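Long-range contact in N-acetylglucosamine 2-epimerase (Xylella fastidiosa, PDB 3GT5), which is probably a sugar isomerase of the N-acylglucosamine 2-epimerase family: residues 195-207 with 257-269. Sequence-based numbering, arbitrary orientation.
Sequences LERALVLADRITR and LLILDRYIEVEWL
Arg207 lays its guanidinium flat over one face of the Trp268 indole: the planes differ by 7°, and CZ stands 3.6 Å from the centroid of the five-membered ring, a cation-pi stack. Bends at chi2 and chi3 fold the arginine chain over the indole, bringing CD above the six-membered ring as a CH-pi contact. A salt bridge to Asp203 fixes the guanidinium's rotation: OD1, near its plane, takes NE (2.9 Å) nearly along the C-O axis and NH1 from above the carboxylate plane. Meanwhile Thr206 OG1 meets the indole at its edge, 3.5 Å from Trp268 CZ3, and is itself held by donation to Ala202 O at 2.8 Å. On the opposite face, Leu269 CD2 sits toward the indole rim. Farther along, Leu260 is a knob in the hole formed by Leu195, Ala198, Leu199 and Ala202. Leu199 chi1 (-176°) splits its methyls between partners, CD2 to Ile264 CD1 (3.7 Å) and CD1 to Trp268 CZ2 (3.8 Å). The axes of 195-207 and 257-263 cross at -137°, helix packing consistent with the family's alpha/alpha toroid. Helix 172-189 adds Leu183 against Leu195 and Leu260, while Val272 of helix 269-284 touches Thr206 and Leu257; strand 155-160 packs against Leu201 and Ile205.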
ATOM      1  N   LEU A 195      -5.134  -5.937  16.223  1.00 16.09           N
ATOM      2  CA  LEU A 195      -5.816  -4.646  16.210  1.00 15.56           C
ATOM      3  C   LEU A 195      -5.124  -3.629  17.131  1.00 15.76           C
ATOM      4  O   LEU A 195      -4.954  -2.442  16.784  1.00 15.36           O
ATOM      5  CB  LEU A 195      -7.271  -4.824  16.636  1.00 15.66           C
ATOM      6  CG  LEU A 195      -8.119  -3.581  16.697  1.00 16.90           C
ATOM      7  CD1 LEU A 195      -8.134  -2.825  15.302  1.00 16.12           C
ATOM      8  CD2 LEU A 195      -9.590  -3.931  17.248  1.00 14.48           C
ATOM      9  N   GLU A 196      -4.687  -4.129  18.298  1.00 15.66           N
ATOM     10  CA  GLU A 196      -4.047  -3.264  19.266  1.00 17.04           C
ATOM     11  C   GLU A 196      -2.655  -2.807  18.785  1.00 16.50           C
ATOM     12  O   GLU A 196      -2.264  -1.647  19.002  1.00 15.67           O
ATOM     13  CB  GLU A 196      -3.981  -3.929  20.626  1.00 16.98           C
ATOM     14  CG  GLU A 196      -5.415  -4.160  21.197  1.00 18.36           C
ATOM     15  CD  GLU A 196      -6.164  -2.964  21.773  1.00 23.38           C
ATOM     16  OE1 GLU A 196      -5.630  -1.829  21.874  1.00 24.04           O
ATOM     17  OE2 GLU A 196      -7.360  -3.176  22.148  1.00 23.55           O
ATOM     18  N   ARG A 197      -1.956  -3.675  18.104  1.00 15.95           N
ATOM     19  CA  ARG A 197      -0.645  -3.288  17.538  1.00 16.00           C
ATOM     20  C   ARG A 197      -0.860  -2.269  16.443  1.00 15.89           C
ATOM     21  O   ARG A 197      -0.078  -1.308  16.301  1.00 16.12           O
ATOM     22  CB  ARG A 197       0.099  -4.502  17.057  1.00 14.83           C
ATOM     23  CG  ARG A 197       1.454  -4.238  16.451  1.00 17.18           C
ATOM     24  CD  ARG A 197       2.399  -3.528  17.386  1.00 17.94           C
ATOM     25  NE  ARG A 197       2.587  -4.205  18.663  1.00 17.58           N
ATOM     26  CZ  ARG A 197       3.487  -5.146  18.925  1.00 17.84           C
ATOM     27  NH1 ARG A 197       4.305  -5.635  17.994  1.00 18.25           N
ATOM     28  NH2 ARG A 197       3.556  -5.630  20.169  1.00 20.89           N
ATOM     29  N   ALA A 198      -1.890  -2.473  15.632  1.00 15.93           N
ATOM     30  CA  ALA A 198      -2.214  -1.438  14.613  1.00 16.67           C
ATOM     31  C   ALA A 198      -2.453  -0.086  15.213  1.00 16.27           C
ATOM     32  O   ALA A 198      -1.992   0.956  14.700  1.00 15.55           O
ATOM     33  CB  ALA A 198      -3.440  -1.874  13.743  1.00 15.61           C
ATOM     34  N   LEU A 199      -3.184  -0.047  16.329  1.00 15.35           N
ATOM     35  CA  LEU A 199      -3.485   1.207  16.988  1.00 16.37           C
ATOM     36  C   LEU A 199      -2.252   1.875  17.553  1.00 15.47           C
ATOM     37  O   LEU A 199      -2.162   3.113  17.469  1.00 17.29           O
ATOM     38  CB  LEU A 199      -4.539   1.027  18.108  1.00 16.86           C
ATOM     39  CG  LEU A 199      -4.972   2.345  18.782  1.00 17.67           C
ATOM     40  CD1 LEU A 199      -5.701   3.286  17.822  1.00 18.59           C
ATOM     41  CD2 LEU A 199      -5.818   2.041  20.091  1.00 21.72           C
ATOM     42  N   VAL A 200      -1.376   1.092  18.192  1.00 15.98           N
ATOM     43  CA  VAL A 200      -0.091   1.612  18.736  1.00 16.78           C
ATOM     44  C   VAL A 200       0.731   2.285  17.598  1.00 15.33           C
ATOM     45  O   VAL A 200       1.188   3.430  17.748  1.00 15.95           O
ATOM     46  CB  VAL A 200       0.771   0.535  19.419  1.00 18.12           C
ATOM     47  CG1 VAL A 200       2.197   1.099  19.779  1.00 22.36           C
ATOM     48  CG2 VAL A 200       0.087  -0.031  20.687  1.00 21.43           C
ATOM     49  N   LEU A 201       0.856   1.597  16.481  1.00 15.06           N
ATOM     50  CA  LEU A 201       1.612   2.116  15.314  1.00 14.50           C
ATOM     51  C   LEU A 201       0.990   3.420  14.828  1.00 15.37           C
ATOM     52  O   LEU A 201       1.708   4.412  14.582  1.00 15.17           O
ATOM     53  CB  LEU A 201       1.631   1.103  14.173  1.00 15.20           C
ATOM     54  CG  LEU A 201       2.332  -0.237  14.363  1.00 15.34           C
ATOM     55  CD1 LEU A 201       2.117  -1.168  13.124  1.00 16.67           C
ATOM     56  CD2 LEU A 201       3.841  -0.078  14.685  1.00 17.03           C
ATOM     57  N   ALA A 202      -0.340   3.437  14.657  1.00 14.88           N
ATOM     58  CA  ALA A 202      -1.025   4.699  14.283  1.00 15.63           C
ATOM     59  C   ALA A 202      -0.795   5.861  15.258  1.00 16.08           C
ATOM     60  O   ALA A 202      -0.525   6.978  14.861  1.00 15.53           O
ATOM     61  CB  ALA A 202      -2.539   4.477  14.067  1.00 15.00           C
ATOM     62  N   ASP A 203      -0.868   5.583  16.547  1.00 15.62           N
ATOM     63  CA  ASP A 203      -0.654   6.604  17.544  1.00 17.38           C
ATOM     64  C   ASP A 203       0.775   7.161  17.466  1.00 16.64           C
ATOM     65  O   ASP A 203       0.987   8.397  17.404  1.00 16.96           O
ATOM     66  CB  ASP A 203      -0.902   6.019  18.907  1.00 18.07           C
ATOM     67  CG  ASP A 203      -0.474   6.977  20.016  1.00 25.46           C
ATOM     68  OD1 ASP A 203      -0.929   8.120  20.015  1.00 25.06           O
ATOM     69  OD2 ASP A 203       0.421   6.597  20.827  1.00 36.33           O
ATOM     70  N   ARG A 204       1.741   6.263  17.415  1.00 15.89           N
ATOM     71  CA  ARG A 204       3.158   6.678  17.414  1.00 16.93           C
ATOM     72  C   ARG A 204       3.480   7.483  16.156  1.00 16.92           C
ATOM     73  O   ARG A 204       4.145   8.528  16.228  1.00 17.48           O
ATOM     74  CB  ARG A 204       4.089   5.482  17.530  1.00 16.74           C
ATOM     75  CG  ARG A 204       4.024   4.737  18.844  1.00 20.24           C
ATOM     76  CD  ARG A 204       4.278   5.598  20.061  1.00 24.17           C
ATOM     77  NE  ARG A 204       4.312   4.701  21.232  1.00 27.86           N
ATOM     78  CZ  ARG A 204       3.232   4.297  21.894  1.00 28.95           C
ATOM     79  NH1 ARG A 204       2.041   4.757  21.555  1.00 31.78           N
ATOM     80  NH2 ARG A 204       3.340   3.444  22.923  1.00 28.12           N
ATOM     81  N   ILE A 205       3.028   7.018  15.010  1.00 15.57           N
ATOM     82  CA  ILE A 205       3.334   7.762  13.754  1.00 16.19           C
ATOM     83  C   ILE A 205       2.491   9.059  13.608  1.00 16.78           C
ATOM     84  O   ILE A 205       3.035  10.154  13.331  1.00 15.98           O
ATOM     85  CB  ILE A 205       3.142   6.872  12.512  1.00 15.90           C
ATOM     86  CG1 ILE A 205       4.085   5.659  12.519  1.00 16.16           C
ATOM     87  CG2 ILE A 205       3.334   7.701  11.187  1.00 17.36           C
ATOM     88  CD1 ILE A 205       5.644   5.956  12.461  1.00 19.30           C
ATOM     89  N   THR A 206       1.164   8.956  13.661  1.00 15.69           N
ATOM     90  CA  THR A 206       0.312  10.092  13.275  1.00 16.73           C
ATOM     91  C   THR A 206       0.176  11.155  14.385  1.00 17.07           C
ATOM     92  O   THR A 206      -0.249  12.224  14.094  1.00 17.71           O
ATOM     93  CB  THR A 206      -1.070   9.685  12.761  1.00 16.74           C
ATOM     94  OG1 THR A 206      -1.857   9.191  13.880  1.00 16.48           O
ATOM     95  CG2 THR A 206      -0.953   8.647  11.658  1.00 16.97           C
ATOM     96  N   ARG A 207       0.555  10.826  15.624  1.00 17.90           N
ATOM     97  CA  ARG A 207       0.575  11.789  16.720  1.00 18.53           C
ATOM     98  C   ARG A 207       1.990  12.133  17.135  1.00 18.57           C
ATOM     99  O   ARG A 207       2.414  13.273  16.888  1.00 19.33           O
ATOM    100  CB  ARG A 207      -0.294  11.332  17.888  1.00 18.30           C
ATOM    101  CG  ARG A 207      -1.748  11.182  17.466  1.00 19.09           C
ATOM    102  CD  ARG A 207      -2.736  11.483  18.607  1.00 20.95           C
ATOM    103  NE  ARG A 207      -2.672  10.431  19.583  1.00 21.99           N
ATOM    104  CZ  ARG A 207      -3.425  10.363  20.676  1.00 22.71           C
ATOM    105  NH1 ARG A 207      -3.287   9.323  21.474  1.00 22.89           N
ATOM    106  NH2 ARG A 207      -4.277  11.335  20.986  1.00 23.55           N
ATOM    107  N   LEU A 257      -6.604   5.396   9.735  1.00 15.25           N
ATOM    108  CA  LEU A 257      -7.217   5.881  10.983  1.00 15.02           C
ATOM    109  C   LEU A 257      -8.741   5.709  10.950  1.00 16.17           C
ATOM    110  O   LEU A 257      -9.374   5.431  11.996  1.00 16.15           O
ATOM    111  CB  LEU A 257      -6.896   7.362  11.205  1.00 14.70           C
ATOM    112  CG  LEU A 257      -5.438   7.695  11.424  1.00 15.19           C
ATOM    113  CD1 LEU A 257      -5.229   9.233  11.557  1.00 17.44           C
ATOM    114  CD2 LEU A 257      -4.874   6.990  12.669  1.00 17.57           C
ATOM    115  N   LEU A 258      -9.353   5.895   9.780  1.00 15.95           N
ATOM    116  CA  LEU A 258     -10.807   5.708   9.653  1.00 17.75           C
ATOM    117  C   LEU A 258     -11.205   4.206   9.655  1.00 17.80           C
ATOM    118  O   LEU A 258     -12.305   3.862  10.087  1.00 19.28           O
ATOM    119  CB  LEU A 258     -11.378   6.414   8.413  1.00 18.36           C
ATOM    120  CG  LEU A 258     -11.799   7.873   8.633  1.00 22.18           C
ATOM    121  CD1 LEU A 258     -13.145   8.038   9.417  1.00 25.58           C
ATOM    122  CD2 LEU A 258     -10.735   8.659   9.306  1.00 24.46           C
ATOM    123  N   ILE A 259     -10.323   3.343   9.223  1.00 17.72           N
ATOM    124  CA  ILE A 259     -10.554   1.886   9.362  1.00 17.41           C
ATOM    125  C   ILE A 259     -10.411   1.526  10.856  1.00 18.58           C
ATOM    126  O   ILE A 259     -11.230   0.793  11.390  1.00 17.74           O
ATOM    127  CB  ILE A 259      -9.602   1.068   8.505  1.00 17.73           C
ATOM    128  CG1 ILE A 259      -9.865   1.346   7.012  1.00 17.92           C
ATOM    129  CG2 ILE A 259      -9.783  -0.454   8.805  1.00 17.70           C
ATOM    130  CD1 ILE A 259      -8.844   0.761   6.067  1.00 20.04           C
ATOM    131  N   LEU A 260      -9.426   2.096  11.538  1.00 18.14           N
ATOM    132  CA  LEU A 260      -9.304   1.859  12.980  1.00 18.61           C
ATOM    133  C   LEU A 260     -10.548   2.312  13.727  1.00 19.36           C
ATOM    134  O   LEU A 260     -10.992   1.639  14.666  1.00 19.15           O
ATOM    135  CB  LEU A 260      -8.081   2.543  13.550  1.00 18.55           C
ATOM    136  CG  LEU A 260      -6.775   1.799  13.299  1.00 19.02           C
ATOM    137  CD1 LEU A 260      -5.592   2.776  13.364  1.00 19.38           C
ATOM    138  CD2 LEU A 260      -6.577   0.646  14.319  1.00 21.26           C
ATOM    139  N   ASP A 261     -11.124   3.439  13.292  1.00 19.16           N
ATOM    140  CA  ASP A 261     -12.292   4.051  13.952  1.00 20.99           C
ATOM    141  C   ASP A 261     -13.545   3.159  13.857  1.00 20.82           C
ATOM    142  O   ASP A 261     -14.506   3.287  14.656  1.00 21.36           O
ATOM    143  CB  ASP A 261     -12.538   5.415  13.321  1.00 19.95           C
ATOM    144  CG  ASP A 261     -13.795   6.103  13.821  1.00 24.63           C
ATOM    145  OD1 ASP A 261     -13.784   6.657  14.935  1.00 23.87           O
ATOM    146  OD2 ASP A 261     -14.803   6.131  13.056  1.00 28.23           O
ATOM    147  N   ARG A 262     -13.570   2.330  12.847  1.00 21.59           N
ATOM    148  CA  ARG A 262     -14.588   1.306  12.663  1.00 23.65           C
ATOM    149  C   ARG A 262     -14.537   0.201  13.738  1.00 23.55           C
ATOM    150  O   ARG A 262     -15.590  -0.356  14.125  1.00 23.60           O
ATOM    151  CB  ARG A 262     -14.434   0.731  11.252  1.00 25.26           C
ATOM    152  CG  ARG A 262     -15.632   0.132  10.614  1.00 29.70           C
ATOM    153  CD  ARG A 262     -15.221  -0.555   9.277  1.00 32.75           C
ATOM    154  NE  ARG A 262     -14.962   0.445   8.237  1.00 32.71           N
ATOM    155  CZ  ARG A 262     -14.197   0.302   7.154  1.00 31.36           C
ATOM    156  NH1 ARG A 262     -13.526  -0.808   6.899  1.00 31.38           N
ATOM    157  NH2 ARG A 262     -14.094   1.319   6.318  1.00 32.29           N
ATOM    158  N   TYR A 263     -13.329  -0.128  14.209  1.00 21.53           N
ATOM    159  CA  TYR A 263     -13.110  -1.270  15.100  1.00 22.01           C
ATOM    160  C   TYR A 263     -12.789  -0.867  16.535  1.00 22.86           C
ATOM    161  O   TYR A 263     -12.861  -1.705  17.451  1.00 23.61           O
ATOM    162  CB  TYR A 263     -11.972  -2.147  14.562  1.00 21.93           C
ATOM    163  CG  TYR A 263     -12.248  -2.739  13.214  1.00 23.12           C
ATOM    164  CD1 TYR A 263     -13.411  -3.447  12.965  1.00 27.86           C
ATOM    165  CD2 TYR A 263     -11.343  -2.573  12.172  1.00 28.00           C
ATOM    166  CE1 TYR A 263     -13.666  -3.967  11.727  1.00 30.35           C
ATOM    167  CE2 TYR A 263     -11.589  -3.100  10.939  1.00 30.99           C
ATOM    168  CZ  TYR A 263     -12.742  -3.779  10.720  1.00 31.17           C
ATOM    169  OH  TYR A 263     -12.946  -4.280   9.483  1.00 36.16           O
ATOM    170  N   ILE A 264     -12.381   0.381  16.732  1.00 21.71           N
ATOM    171  CA  ILE A 264     -11.961   0.883  18.034  1.00 23.70           C
ATOM    172  C   ILE A 264     -12.734   2.156  18.371  1.00 23.59           C
ATOM    173  O   ILE A 264     -12.803   3.099  17.566  1.00 24.09           O
ATOM    174  CB  ILE A 264     -10.458   1.228  18.006  1.00 23.42           C
ATOM    175  CG1 ILE A 264      -9.635  -0.051  17.809  1.00 25.57           C
ATOM    176  CG2 ILE A 264     -10.026   2.052  19.254  1.00 25.02           C
ATOM    177  CD1 ILE A 264      -8.153   0.183  17.896  1.00 26.74           C
ATOM    178  N   GLU A 265     -13.324   2.209  19.563  1.00 23.85           N
ATOM    179  CA  GLU A 265     -13.964   3.436  20.016  1.00 24.52           C
ATOM    180  C   GLU A 265     -12.989   4.354  20.785  1.00 24.83           C
ATOM    181  O   GLU A 265     -12.670   4.120  21.968  1.00 23.64           O
ATOM    182  CB  GLU A 265     -15.192   3.068  20.858  1.00 25.86           C
ATOM    183  CG  GLU A 265     -15.951   4.243  21.423  1.00 31.52           C
ATOM    184  CD  GLU A 265     -17.258   3.802  22.081  1.00 39.42           C
ATOM    185  OE1 GLU A 265     -17.401   2.578  22.391  1.00 43.52           O
ATOM    186  OE2 GLU A 265     -18.137   4.681  22.256  1.00 43.29           O
ATOM    187  N   VAL A 266     -12.525   5.409  20.117  1.00 24.09           N
ATOM    188  CA  VAL A 266     -11.557   6.348  20.716  1.00 24.50           C
ATOM    189  C   VAL A 266     -11.649   7.692  19.948  1.00 24.04           C
ATOM    190  O   VAL A 266     -11.835   7.706  18.716  1.00 24.82           O
ATOM    191  CB  VAL A 266     -10.116   5.747  20.786  1.00 25.53           C
ATOM    192  CG1 VAL A 266      -9.373   5.920  19.482  1.00 26.15           C
ATOM    193  CG2 VAL A 266      -9.303   6.383  21.940  1.00 26.40           C
ATOM    194  N   GLU A 267     -11.542   8.813  20.654  1.00 23.57           N
ATOM    195  CA  GLU A 267     -11.940  10.097  20.069  1.00 22.87           C
ATOM    196  C   GLU A 267     -10.917  10.653  19.088  1.00 21.95           C
ATOM    197  O   GLU A 267     -11.283  11.407  18.185  1.00 22.68           O
ATOM    198  CB  GLU A 267     -12.264  11.154  21.163  1.00 23.79           C
ATOM    199  N   TRP A 268      -9.649  10.284  19.245  1.00 21.24           N
ATOM    200  CA  TRP A 268      -8.599  11.000  18.518  1.00 21.02           C
ATOM    201  C   TRP A 268      -8.460  10.660  17.033  1.00 20.16           C
ATOM    202  O   TRP A 268      -7.913  11.470  16.268  1.00 21.82           O
ATOM    203  CB  TRP A 268      -7.253  10.873  19.208  1.00 21.10           C
ATOM    204  CG  TRP A 268      -6.629   9.547  19.206  1.00 21.04           C
ATOM    205  CD1 TRP A 268      -6.681   8.616  20.193  1.00 23.91           C
ATOM    206  CD2 TRP A 268      -5.790   8.984  18.174  1.00 18.12           C
ATOM    207  NE1 TRP A 268      -5.921   7.518  19.851  1.00 22.07           N
ATOM    208  CE2 TRP A 268      -5.354   7.731  18.626  1.00 21.26           C
ATOM    209  CE3 TRP A 268      -5.303   9.461  16.950  1.00 18.55           C
ATOM    210  CZ2 TRP A 268      -4.489   6.932  17.880  1.00 20.26           C
ATOM    211  CZ3 TRP A 268      -4.465   8.660  16.211  1.00 19.42           C
ATOM    212  CH2 TRP A 268      -4.063   7.414  16.676  1.00 20.84           C
ATOM    213  N   LEU A 269      -8.970   9.511  16.595  1.00 18.70           N
ATOM    214  CA  LEU A 269      -8.683   9.050  15.238  1.00 19.02           C
ATOM    215  C   LEU A 269      -9.193   9.992  14.125  1.00 19.46           C
ATOM    216  O   LEU A 269      -8.427  10.370  13.220  1.00 20.04           O
ATOM    217  CB  LEU A 269      -9.258   7.643  15.048  1.00 19.87           C
ATOM    218  CG  LEU A 269      -8.663   6.578  15.976  1.00 20.52           C
ATOM    219  CD1 LEU A 269      -9.611   5.290  15.987  1.00 18.84           C
ATOM    220  CD2 LEU A 269      -7.228   6.242  15.600  1.00 19.93           C
TER